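Local coordinates for protein HTPA Reductase (Selaginella moellendorffii, PDB 5U5I) that probably reduces hydroxy-tetrahydrodipicolinate to tetrahydrodipicolinate with NADH or NADPH, a step of lysine biosynthesis through diaminopimelate, at residues N73-D78 with G96-M101; G106-L111 with S122-Q127; V247-F252 with Y266-V271. All blocks are in the same frame, centred on the assembly; numbering follows the deposited sequence.

Contact 1 of 3, residues N73-D78 with G96-M101; sequences NVIVVD and GLPFVM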
loop_
_atom_site.group_PDB
_atom_site.type_symbol
_atom_site.label_atom_id
_atom_site.label_comp_id
_atom_site.label_asym_id
_atom_site.label_seq_id
_atom_site.Cartn_x
_atom_site.Cartn_y
_atom_site.Cartn_z
ATOM N N ASN B 73 36.190 -14.000 6.151
ATOM C CA ASN B 73 35.128 -13.011 5.929
ATOM C C ASN B 73 33.758 -13.629 5.717
ATOM O O ASN B 73 32.889 -12.976 5.169
ATOM C CB ASN B 73 35.472 -12.112 4.728
ATOM C CG ASN B 73 36.577 -11.139 5.029
ATOM O OD1 ASN B 73 37.085 -11.089 6.152
ATOM N ND2 ASN B 73 36.967 -10.350 4.024
ATOM N N VAL B 74 33.566 -14.871 6.161
ATOM C CA VAL B 74 32.312 -15.586 6.023
ATOM C C VAL B 74 31.112 -14.882 6.675
ATOM O O VAL B 74 31.221 -14.325 7.761
ATOM C CB VAL B 74 32.431 -17.036 6.580
ATOM C CG1 VAL B 74 32.711 -17.037 8.082
ATOM C CG2 VAL B 74 31.180 -17.848 6.251
ATOM N N ILE B 75 29.981 -14.914 5.979
ATOM C CA ILE B 75 28.691 -14.508 6.509
ATOM C C ILE B 75 27.881 -15.787 6.569
ATOM O O ILE B 75 27.824 -16.533 5.590
ATOM C CB ILE B 75 28.009 -13.445 5.599
ATOM C CG1 ILE B 75 28.768 -12.123 5.695
ATOM C CG2 ILE B 75 26.559 -13.227 5.992
ATOM C CD1 ILE B 75 28.342 -11.054 4.698
ATOM N N VAL B 76 27.279 -16.067 7.718
ATOM C CA VAL B 76 26.437 -17.253 7.882
ATOM C C VAL B 76 25.006 -16.897 7.505
ATOM O O VAL B 76 24.478 -15.887 7.961
ATOM C CB VAL B 76 26.462 -17.778 9.338
ATOM C CG1 VAL B 76 25.503 -18.944 9.523
ATOM C CG2 VAL B 76 27.871 -18.181 9.731
ATOM N N VAL B 77 24.391 -17.728 6.668
ATOM C CA VAL B 77 22.995 -17.609 6.339
ATOM C C VAL B 77 22.262 -18.752 7.041
ATOM O O VAL B 77 22.607 -19.937 6.842
ATOM C CB VAL B 77 22.785 -17.652 4.818
ATOM C CG1 VAL B 77 21.304 -17.653 4.477
ATOM C CG2 VAL B 77 23.479 -16.467 4.175
ATOM N N ASP B 78 21.267 -18.386 7.854
ATOM C CA ASP B 78 20.558 -19.309 8.742
ATOM C C ASP B 78 19.093 -19.474 8.327
ATOM O O ASP B 78 18.278 -18.522 8.448
ATOM C CB ASP B 78 20.660 -18.791 10.184
ATOM C CG ASP B 78 20.163 -19.790 11.223
ATOM O OD1 ASP B 78 18.973 -20.185 11.224
ATOM O OD2 ASP B 78 20.974 -20.161 12.080
ATOM N N GLY B 96 31.550 -13.675 17.029
ATOM C CA GLY B 96 31.676 -12.506 16.154
ATOM C C GLY B 96 31.361 -12.779 14.679
ATOM O O GLY B 96 31.804 -12.026 13.811
ATOM N N LEU B 97 30.605 -13.847 14.399
ATOM C CA LEU B 97 30.267 -14.229 13.038
ATOM C C LEU B 97 29.120 -13.358 12.526
ATOM O O LEU B 97 28.039 -13.368 13.123
ATOM C CB LEU B 97 29.805 -15.683 12.971
ATOM C CG LEU B 97 30.857 -16.782 12.865
ATOM C CD1 LEU B 97 30.250 -18.147 13.206
ATOM C CD2 LEU B 97 31.448 -16.773 11.462
ATOM N N PRO B 98 29.332 -12.621 11.415
ATOM C CA PRO B 98 28.163 -11.930 10.855
ATOM C C PRO B 98 27.155 -12.917 10.274
ATOM O O PRO B 98 27.544 -13.987 9.766
ATOM C CB PRO B 98 28.756 -11.050 9.761
ATOM C CG PRO B 98 30.010 -11.741 9.357
ATOM C CD PRO B 98 30.544 -12.397 10.605
ATOM N N PHE B 99 25.869 -12.576 10.354
ATOM C CA PHE B 99 24.841 -13.489 9.875
ATOM C C PHE B 99 23.579 -12.844 9.307
ATOM O O PHE B 99 23.185 -11.730 9.672
ATOM C CB PHE B 99 24.471 -14.512 10.956
ATOM C CG PHE B 99 23.787 -13.921 12.143
ATOM C CD1 PHE B 99 24.520 -13.317 13.151
ATOM C CD2 PHE B 99 22.398 -13.944 12.248
ATOM C CE1 PHE B 99 23.886 -12.747 14.245
ATOM C CE2 PHE B 99 21.755 -13.383 13.342
ATOM C CZ PHE B 99 22.502 -12.786 14.345
ATOM N N VAL B 100 22.951 -13.601 8.422
ATOM C CA VAL B 100 21.672 -13.272 7.849
ATOM C C VAL B 100 20.743 -14.375 8.283
ATOM O O VAL B 100 20.937 -15.513 7.897
ATOM C CB VAL B 100 21.749 -13.214 6.310
ATOM C CG1 VAL B 100 20.366 -13.047 5.703
ATOM C CG2 VAL B 100 22.653 -12.079 5.878
HETATM N N MSE B 101 19.749 -14.048 9.096
HETATM C CA MSE B 101 18.803 -15.048 9.537
HETATM C C MSE B 101 17.397 -14.855 9.055
HETATM O O MSE B 101 16.734 -13.869 9.407
HETATM C CB MSE B 101 18.723 -15.086 11.040
HETATM C CG MSE B 101 17.927 -16.354 11.301
HETATM SE SE MSE B 101 17.953 -16.664 13.169
HETATM C CE MSE B 101 19.865 -16.942 13.572
#

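Contact 2 of 3, residues G106-L111 with S122-Q127; sequences GDREKL and SIIAPQ. With NAD (nicotinamide-adenine-dinucleotide), chain E.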
loop_
_atom_site.group_PDB
_atom_site.type_symbol
_atom_site.label_atom_id
_atom_site.label_comp_id
_atom_site.label_asym_id
_atom_site.label_seq_id
_atom_site.Cartn_x
_atom_site.Cartn_y
_atom_site.Cartn_z
ATOM N N GLY B 106 11.078 -18.528 17.426
ATOM C CA GLY B 106 11.956 -18.129 18.523
ATOM C C GLY B 106 11.477 -16.849 19.215
ATOM O O GLY B 106 10.469 -16.236 18.815
ATOM N N ASP B 107 12.207 -16.461 20.261
ATOM C CA ASP B 107 11.983 -15.215 20.975
ATOM C C ASP B 107 12.616 -14.076 20.163
ATOM O O ASP B 107 13.829 -13.866 20.196
ATOM C CB ASP B 107 12.545 -15.298 22.404
ATOM C CG ASP B 107 12.126 -14.125 23.281
ATOM O OD1 ASP B 107 11.954 -13.007 22.773
ATOM O OD2 ASP B 107 11.980 -14.317 24.498
ATOM N N ARG B 108 11.769 -13.346 19.439
ATOM C CA ARG B 108 12.235 -12.312 18.506
ATOM C C ARG B 108 12.935 -11.158 19.237
ATOM O O ARG B 108 14.001 -10.716 18.806
ATOM C CB ARG B 108 11.068 -11.781 17.638
ATOM C CG ARG B 108 10.305 -12.838 16.836
ATOM C CD ARG B 108 11.214 -13.806 16.063
ATOM N NE ARG B 108 11.896 -13.139 14.962
ATOM C CZ ARG B 108 12.600 -13.747 14.010
ATOM N NH1 ARG B 108 12.782 -15.085 14.020
ATOM N NH2 ARG B 108 13.146 -13.010 13.040
ATOM N N GLU B 109 12.352 -10.698 20.345
ATOM C CA GLU B 109 12.952 -9.619 21.141
ATOM C C GLU B 109 14.349 -10.004 21.677
ATOM O O GLU B 109 15.270 -9.198 21.634
ATOM C CB GLU B 109 12.022 -9.193 22.290
ATOM N N LYS B 110 14.490 -11.237 22.155
ATOM C CA LYS B 110 15.781 -11.765 22.621
ATOM C C LYS B 110 16.788 -11.902 21.456
ATOM O O LYS B 110 17.976 -11.626 21.619
ATOM C CB LYS B 110 15.543 -13.097 23.340
ATOM C CG LYS B 110 16.765 -13.840 23.863
ATOM C CD LYS B 110 17.230 -13.352 25.218
ATOM C CE LYS B 110 18.368 -14.239 25.704
ATOM N NZ LYS B 110 18.968 -13.727 26.962
ATOM N N LEU B 111 16.301 -12.304 20.286
ATOM C CA LEU B 111 17.122 -12.400 19.077
ATOM C C LEU B 111 17.741 -11.043 18.677
ATOM O O LEU B 111 18.956 -10.949 18.436
ATOM C CB LEU B 111 16.276 -13.000 17.943
ATOM C CG LEU B 111 16.712 -12.968 16.481
ATOM C CD1 LEU B 111 17.992 -13.751 16.261
ATOM C CD2 LEU B 111 15.569 -13.512 15.620
ATOM N N SER B 122 24.610 -7.963 11.225
ATOM C CA SER B 122 23.505 -8.887 11.029
ATOM C C SER B 122 22.284 -8.306 10.313
ATOM O O SER B 122 21.999 -7.109 10.399
ATOM C CB SER B 122 23.060 -9.475 12.370
ATOM O OG SER B 122 22.681 -8.470 13.280
ATOM N N ILE B 123 21.585 -9.197 9.609
ATOM C CA ILE B 123 20.297 -8.927 9.023
ATOM C C ILE B 123 19.353 -9.993 9.531
ATOM O O ILE B 123 19.562 -11.190 9.292
ATOM C CB ILE B 123 20.335 -8.964 7.487
ATOM C CG1 ILE B 123 21.099 -7.758 6.971
ATOM C CG2 ILE B 123 18.915 -8.961 6.916
ATOM C CD1 ILE B 123 21.457 -7.848 5.509
ATOM N N ILE B 124 18.310 -9.554 10.219
ATOM C CA ILE B 124 17.330 -10.453 10.792
ATOM C C ILE B 124 15.972 -10.038 10.246
ATOM O O ILE B 124 15.536 -8.909 10.436
ATOM C CB ILE B 124 17.386 -10.438 12.335
ATOM C CG1 ILE B 124 18.780 -10.894 12.804
ATOM C CG2 ILE B 124 16.323 -11.365 12.903
ATOM C CD1 ILE B 124 19.062 -10.741 14.285
ATOM N N ALA B 125 15.338 -10.943 9.509
ATOM C CA ALA B 125 14.033 -10.678 8.950
ATOM C C ALA B 125 13.253 -11.973 8.778
ATOM O O ALA B 125 13.749 -12.881 8.143
ATOM C CB ALA B 125 14.215 -9.993 7.618
ATOM N N PRO B 126 12.019 -12.054 9.310
ATOM C CA PRO B 126 11.206 -13.258 9.060
ATOM C C PRO B 126 10.571 -13.320 7.644
ATOM O O PRO B 126 9.875 -14.289 7.323
ATOM C CB PRO B 126 10.133 -13.166 10.135
ATOM C CG PRO B 126 9.926 -11.685 10.310
ATOM C CD PRO B 126 11.273 -11.041 10.077
ATOM N N GLN B 127 10.800 -12.298 6.818
ATOM C CA GLN B 127 10.327 -12.264 5.433
ATOM C C GLN B 127 11.439 -11.660 4.566
ATOM O O GLN B 127 11.693 -10.450 4.616
ATOM C CB GLN B 127 9.019 -11.459 5.358
ATOM C CG GLN B 127 8.541 -11.078 3.962
ATOM C CD GLN B 127 8.232 -12.269 3.072
ATOM O OE1 GLN B 127 9.122 -12.818 2.409
ATOM N NE2 GLN B 127 6.953 -12.649 3.020
HETATM P PA NAD E . 13.004 -27.324 6.425
HETATM O O1A NAD E . 12.504 -28.166 7.574
HETATM O O2A NAD E . 12.780 -27.767 5.007
HETATM O O5B NAD E . 14.573 -27.048 6.629
HETATM C C5B NAD E . 15.066 -26.663 7.909
HETATM C C4B NAD E . 16.341 -27.440 8.196
HETATM O O4B NAD E . 16.974 -26.920 9.365
HETATM C C3B NAD E . 16.128 -28.929 8.448
HETATM O O3B NAD E . 16.807 -29.666 7.421
HETATM C C2B NAD E . 16.722 -29.170 9.833
HETATM O O2B NAD E . 17.417 -30.410 9.949
HETATM C C1B NAD E . 17.674 -27.997 9.989
HETATM N N9A NAD E . 18.060 -27.616 11.365
HETATM C C8A NAD E . 17.295 -27.651 12.469
HETATM N N7A NAD E . 17.984 -27.208 13.546
HETATM C C5A NAD E . 19.211 -26.874 13.130
HETATM C C6A NAD E . 20.431 -26.350 13.764
HETATM N N6A NAD E . 20.453 -26.086 15.090
HETATM N N1A NAD E . 21.501 -26.135 12.975
HETATM C C2A NAD E . 21.493 -26.402 11.653
HETATM N N3A NAD E . 20.415 -26.895 11.014
HETATM C C4A NAD E . 19.262 -27.145 11.688
HETATM O O3 NAD E . 12.344 -25.866 6.644
HETATM P PN NAD E . 12.274 -24.749 5.490
HETATM O O1N NAD E . 11.033 -25.059 4.700
HETATM O O2N NAD E . 13.599 -24.650 4.782
HETATM O O5D NAD E . 12.073 -23.433 6.385
HETATM C C5D NAD E . 13.075 -23.165 7.362
HETATM C C4D NAD E . 12.782 -21.899 8.135
HETATM O O4D NAD E . 12.800 -20.775 7.243
HETATM C C3D NAD E . 11.402 -21.950 8.768
HETATM O O3D NAD E . 11.475 -21.378 10.074
HETATM C C2D NAD E . 10.537 -21.106 7.851
HETATM O O2D NAD E . 9.444 -20.484 8.525
HETATM C C1D NAD E . 11.554 -20.072 7.386
HETATM N N1N NAD E . 11.251 -19.348 6.141
HETATM C C2N NAD E . 11.671 -18.079 6.100
HETATM C C3N NAD E . 11.483 -17.270 4.993
HETATM C C7N NAD E . 11.952 -15.840 4.978
HETATM O O7N NAD E . 11.837 -15.213 3.938
HETATM N N7N NAD E . 12.498 -15.233 6.037
HETATM C C4N NAD E . 10.844 -17.820 3.885
HETATM C C5N NAD E . 10.419 -19.144 3.927
HETATM C C6N NAD E . 10.641 -19.900 5.076
#

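Contact 3 of 3, residues V247-F252 with Y266-V271; sequences VDAVLF and YNMIDV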
loop_
_atom_site.group_PDB
_atom_site.type_symbol
_atom_site.label_atom_id
_atom_site.label_comp_id
_atom_site.label_asym_id
_atom_site.label_seq_id
_atom_site.Cartn_x
_atom_site.Cartn_y
_atom_site.Cartn_z
ATOM N N VAL B 247 20.178 -13.330 -1.125
ATOM C CA VAL B 247 21.401 -12.963 -1.827
ATOM C C VAL B 247 21.607 -11.447 -1.752
ATOM O O VAL B 247 22.706 -10.996 -1.420
ATOM C CB VAL B 247 21.409 -13.473 -3.286
ATOM C CG1 VAL B 247 22.536 -12.851 -4.099
ATOM C CG2 VAL B 247 21.555 -14.996 -3.311
ATOM N N ASP B 248 20.560 -10.674 -2.038
ATOM C CA ASP B 248 20.610 -9.196 -1.913
ATOM C C ASP B 248 21.057 -8.755 -0.508
ATOM O O ASP B 248 21.867 -7.843 -0.365
ATOM C CB ASP B 248 19.243 -8.553 -2.217
ATOM C CG ASP B 248 18.821 -8.686 -3.673
ATOM O OD1 ASP B 248 19.681 -8.870 -4.552
ATOM O OD2 ASP B 248 17.590 -8.583 -3.935
ATOM N N ALA B 249 20.514 -9.416 0.511
ATOM C CA ALA B 249 20.842 -9.121 1.907
ATOM C C ALA B 249 22.306 -9.407 2.229
ATOM O O ALA B 249 22.942 -8.626 2.917
ATOM C CB ALA B 249 19.939 -9.911 2.834
ATOM N N VAL B 250 22.834 -10.509 1.705
ATOM C CA VAL B 250 24.249 -10.874 1.872
ATOM C C VAL B 250 25.160 -9.823 1.243
ATOM O O VAL B 250 26.164 -9.457 1.844
ATOM C CB VAL B 250 24.548 -12.281 1.271
ATOM C CG1 VAL B 250 26.053 -12.570 1.162
ATOM C CG2 VAL B 250 23.857 -13.369 2.095
ATOM N N LEU B 251 24.804 -9.345 0.040
ATOM C CA LEU B 251 25.624 -8.365 -0.672
ATOM C C LEU B 251 25.579 -7.021 0.040
ATOM O O LEU B 251 26.612 -6.361 0.184
ATOM C CB LEU B 251 25.159 -8.217 -2.120
ATOM C CG LEU B 251 25.263 -9.467 -3.003
ATOM C CD1 LEU B 251 24.573 -9.205 -4.325
ATOM C CD2 LEU B 251 26.694 -9.906 -3.253
ATOM N N PHE B 252 24.388 -6.643 0.502
ATOM C CA PHE B 252 24.201 -5.474 1.379
ATOM C C PHE B 252 25.070 -5.534 2.645
ATOM O O PHE B 252 25.885 -4.640 2.885
ATOM C CB PHE B 252 22.718 -5.339 1.764
ATOM C CG PHE B 252 22.398 -4.122 2.592
ATOM C CD1 PHE B 252 22.046 -2.919 1.983
ATOM C CD2 PHE B 252 22.436 -4.179 3.981
ATOM C CE1 PHE B 252 21.741 -1.797 2.746
ATOM C CE2 PHE B 252 22.134 -3.068 4.747
ATOM C CZ PHE B 252 21.772 -1.874 4.129
ATOM N N TYR B 266 20.660 -4.812 10.924
ATOM C CA TYR B 266 19.815 -4.357 9.830
ATOM C C TYR B 266 18.612 -5.293 9.640
ATOM O O TYR B 266 18.587 -6.423 10.154
ATOM C CB TYR B 266 20.635 -4.289 8.541
ATOM C CG TYR B 266 21.787 -3.304 8.558
ATOM C CD1 TYR B 266 23.027 -3.672 9.065
ATOM C CD2 TYR B 266 21.647 -2.017 8.044
ATOM C CE1 TYR B 266 24.092 -2.782 9.081
ATOM C CE2 TYR B 266 22.712 -1.117 8.050
ATOM C CZ TYR B 266 23.932 -1.515 8.570
ATOM O OH TYR B 266 24.994 -0.652 8.594
ATOM N N ASN B 267 17.608 -4.793 8.922
ATOM C CA ASN B 267 16.482 -5.609 8.456
ATOM C C ASN B 267 16.306 -5.417 6.930
ATOM O O ASN B 267 17.134 -4.757 6.311
ATOM C CB ASN B 267 15.215 -5.298 9.264
ATOM C CG ASN B 267 14.745 -3.868 9.107
ATOM O OD1 ASN B 267 15.025 -3.211 8.101
ATOM N ND2 ASN B 267 14.019 -3.375 10.107
HETATM N N MSE B 268 15.259 -5.998 6.333
HETATM C CA MSE B 268 15.035 -5.904 4.872
HETATM C C MSE B 268 14.595 -4.545 4.383
HETATM O O MSE B 268 14.736 -4.260 3.186
HETATM C CB MSE B 268 13.999 -6.915 4.387
HETATM C CG MSE B 268 14.501 -8.341 4.579
HETATM SE SE MSE B 268 16.138 -8.760 3.548
HETATM C CE MSE B 268 15.507 -8.047 1.807
ATOM N N ILE B 269 14.062 -3.708 5.284
ATOM C CA ILE B 269 13.737 -2.315 4.954
ATOM C C ILE B 269 15.033 -1.571 4.619
ATOM O O ILE B 269 15.113 -0.866 3.605
ATOM C CB ILE B 269 13.011 -1.581 6.113
ATOM C CG1 ILE B 269 11.664 -2.234 6.453
ATOM C CG2 ILE B 269 12.801 -0.105 5.798
ATOM C CD1 ILE B 269 10.588 -2.052 5.416
ATOM N N ASP B 270 16.051 -1.761 5.464
ATOM C CA ASP B 270 17.372 -1.186 5.221
ATOM C C ASP B 270 17.919 -1.684 3.877
ATOM O O ASP B 270 18.468 -0.910 3.110
ATOM C CB ASP B 270 18.350 -1.522 6.356
ATOM C CG ASP B 270 17.944 -0.920 7.710
ATOM O OD1 ASP B 270 17.686 0.315 7.794
ATOM O OD2 ASP B 270 17.912 -1.686 8.707
ATOM N N VAL B 271 17.728 -2.966 3.577
ATOM C CA VAL B 271 18.201 -3.528 2.307
ATOM C C VAL B 271 17.467 -2.880 1.125
ATOM O O VAL B 271 18.101 -2.494 0.143
ATOM C CB VAL B 271 18.042 -5.059 2.239
ATOM C CG1 VAL B 271 18.466 -5.581 0.873
ATOM C CG2 VAL B 271 18.835 -5.736 3.348
#

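Contact 1 of 3, residues N73-D78 with G96-M101
Val74 meets Leu97 just ahead of the paired strands. Its CG1 stands between its own backbone N and carbonyl carbon (chi1 64°), and from there it lies 3.6 Å from CD2 of Leu97. The carbonyl of Val74 borders the proline ring, with its O 3.3 Å from CG of Pro98. Ile75 splits its branches. CG1 touches that ring, the two side chains crossing at about a right angle, while CG2 lies 4.1 Å from CG2 of Val100. From Val76 on, the segments are parallel neighbours in the sheet, with strand directions only 11° apart. Val76 bonds through both backbone groups. Its N donates to Pro98 O at 2.9 Å, and its O accepts from Val100 N at 2.8 Å. The same oxygen is approached by CA of Phe99 at 3.1 Å. Val76, Phe99, Asp78 and Met101 share one face of the sheet. There the CB atoms of Val76 and Phe99 meet, but the Phe99 ring leads away. Val77 and Val100 point to the other face. Asp78 N then donates to Val100 O at 2.9 Å. The Asp78 side chain lies alongside selenomethionine Met101, both pointing the same way. The bend of Met101 at chi3 (-63°) brings its CE to 3.7 Å from CG of Asp78. The buried carboxylate is held by hydrogen bonds to Tyr92, Asn88, Thr80 and Thr103, and Asn88 is an NAD-binding residue. The two strands and helix 85-94 form a beta-alpha-beta unit of the Rossmann-type nucleotide-binding fold. Tyr92 of that helix covers Val76 and Met101. Helix 240-259 covers the face of Val77 through Thr246 and Val250. In the sheet, strand 6-9 flanks strand 75-78, and strand 122-124 flanks strand 99-101.

Contact 2 of 3, residues G106-L111 with S122-Q127
Bends at chi2 (-48°) and chi3 (-69°) curl the Arg108 chain so that its NH2 comes 3.6 Å from CG2 of Ile124. Leu111 carries its CG opposite the backbone N (chi1 167°), which sets its methyls against the same isoleucine. CD2 of Leu111 is 3.5 Å from CG2 of Ile124. CD1 of Leu111 is 3.8 Å from CD1 of Ile124. Leu111 CD2 also lies over the centre of the Arg108 guanidinium, 3.4 Å above its plane. One methyl thus serves both the flat cation and the strand. Pro126 adds its CB over the other face of the guanidinium. With an alanine here instead of Leu111, a gap is likely to open beside Ile124, and the guanidinium would probably be freer to shift once the face that CD2 had covered was bared. The contact packs helix 108-118 against strand 122-124 within a beta-alpha-beta unit. Asp107 is the N-cap of that helix, its OD1 accepting from Lys110 N. Past the strand, Ala125, Pro126 and Gln127 line the NAD pocket, and Pro126 O lies 3.1 Å from the carboxamide N7N of NAD. No hydrogen bond crosses between the segments. NH1 of Arg108 bonds to the backbone oxygens of Thr103 and Gly105, on either side in sequence of the NAD-binding Thr104, while the contact of this arginine with the strand is van der Waals packing.

Contact 3 of 3, residues V247-F252 with Y266-V271
Helix 240-259 and the start of helix 268-274 come closest at Ala249 and Val271, whose CA atoms are 6.2 Å apart. CB of Ala249 touches the selenium of selenomethionine Met268 at 4.0 Å, and CG2 of Val271 lies beside the same alanine. Bends at chi2 and chi3 of Met268 bring the selenium there, although its CB points away. Phe252 has the largest share of the contact. Its CG is anti to the backbone N (chi1 -176°), which projects the ring toward the second segment. The ring forms a T-shaped pair with Tyr266: its edge meets the tyrosine face, with the planes at 79° and the centroids 5.3 Å apart. Within the pair, CE2 of Phe252 is 3.5 Å from CD2 of Tyr266. Over a face of the Phe252 ring sits CA of Val271, a CH-pi contact 4.1 Å from the centroid. Asp270 O also comes to CE1 of Phe252, at 3.4 Å. A capping box of Asn267 and Asp270 starts helix 268-274, with Asn267 as N-cap. Asn267 OD1 accepts from Asp270 N at 3.2 Å, in a bond nearly in line with the side-chain C=O. In return, Asp270 OD2 takes Asn267 N at 3.1 Å, on the anti side of the carboxylate. The other oxygen of Asp270 forms a salt bridge with Lys263. Asp248, whose CB lies near CG1 of Val271, is buried and forms salt bridges with Lys130 and Arg278. Ile123 of strand 122-124 packs against Ala249, Phe252, Tyr266 and Val271. Met268 reaches Ala125 and Met128, both NAD-binding residues.

The contacts follow one another along the chain, contact 1 first and contact 3 last, with centres 12 to 14 Å apart. Contacts 1 and 2 belong to successive beta-alpha-beta units that share strand 99-101, in one parallel sheet where strands 99-101 and 122-124 are neighbours. Contact 3 adds an edge strand, 265-266, through Tyr266, which pairs with Ser122 and Ile124. Its helix 240-259 lies against the same sheet, where Val250 packs on Val77 and Val100. Contact 3 belongs to the C-terminal part of the sequence, the other two to the N-terminal part. The end of the chain therefore returns to complete the nucleotide-binding fold, beside the NAD pocket that contact 2 lines.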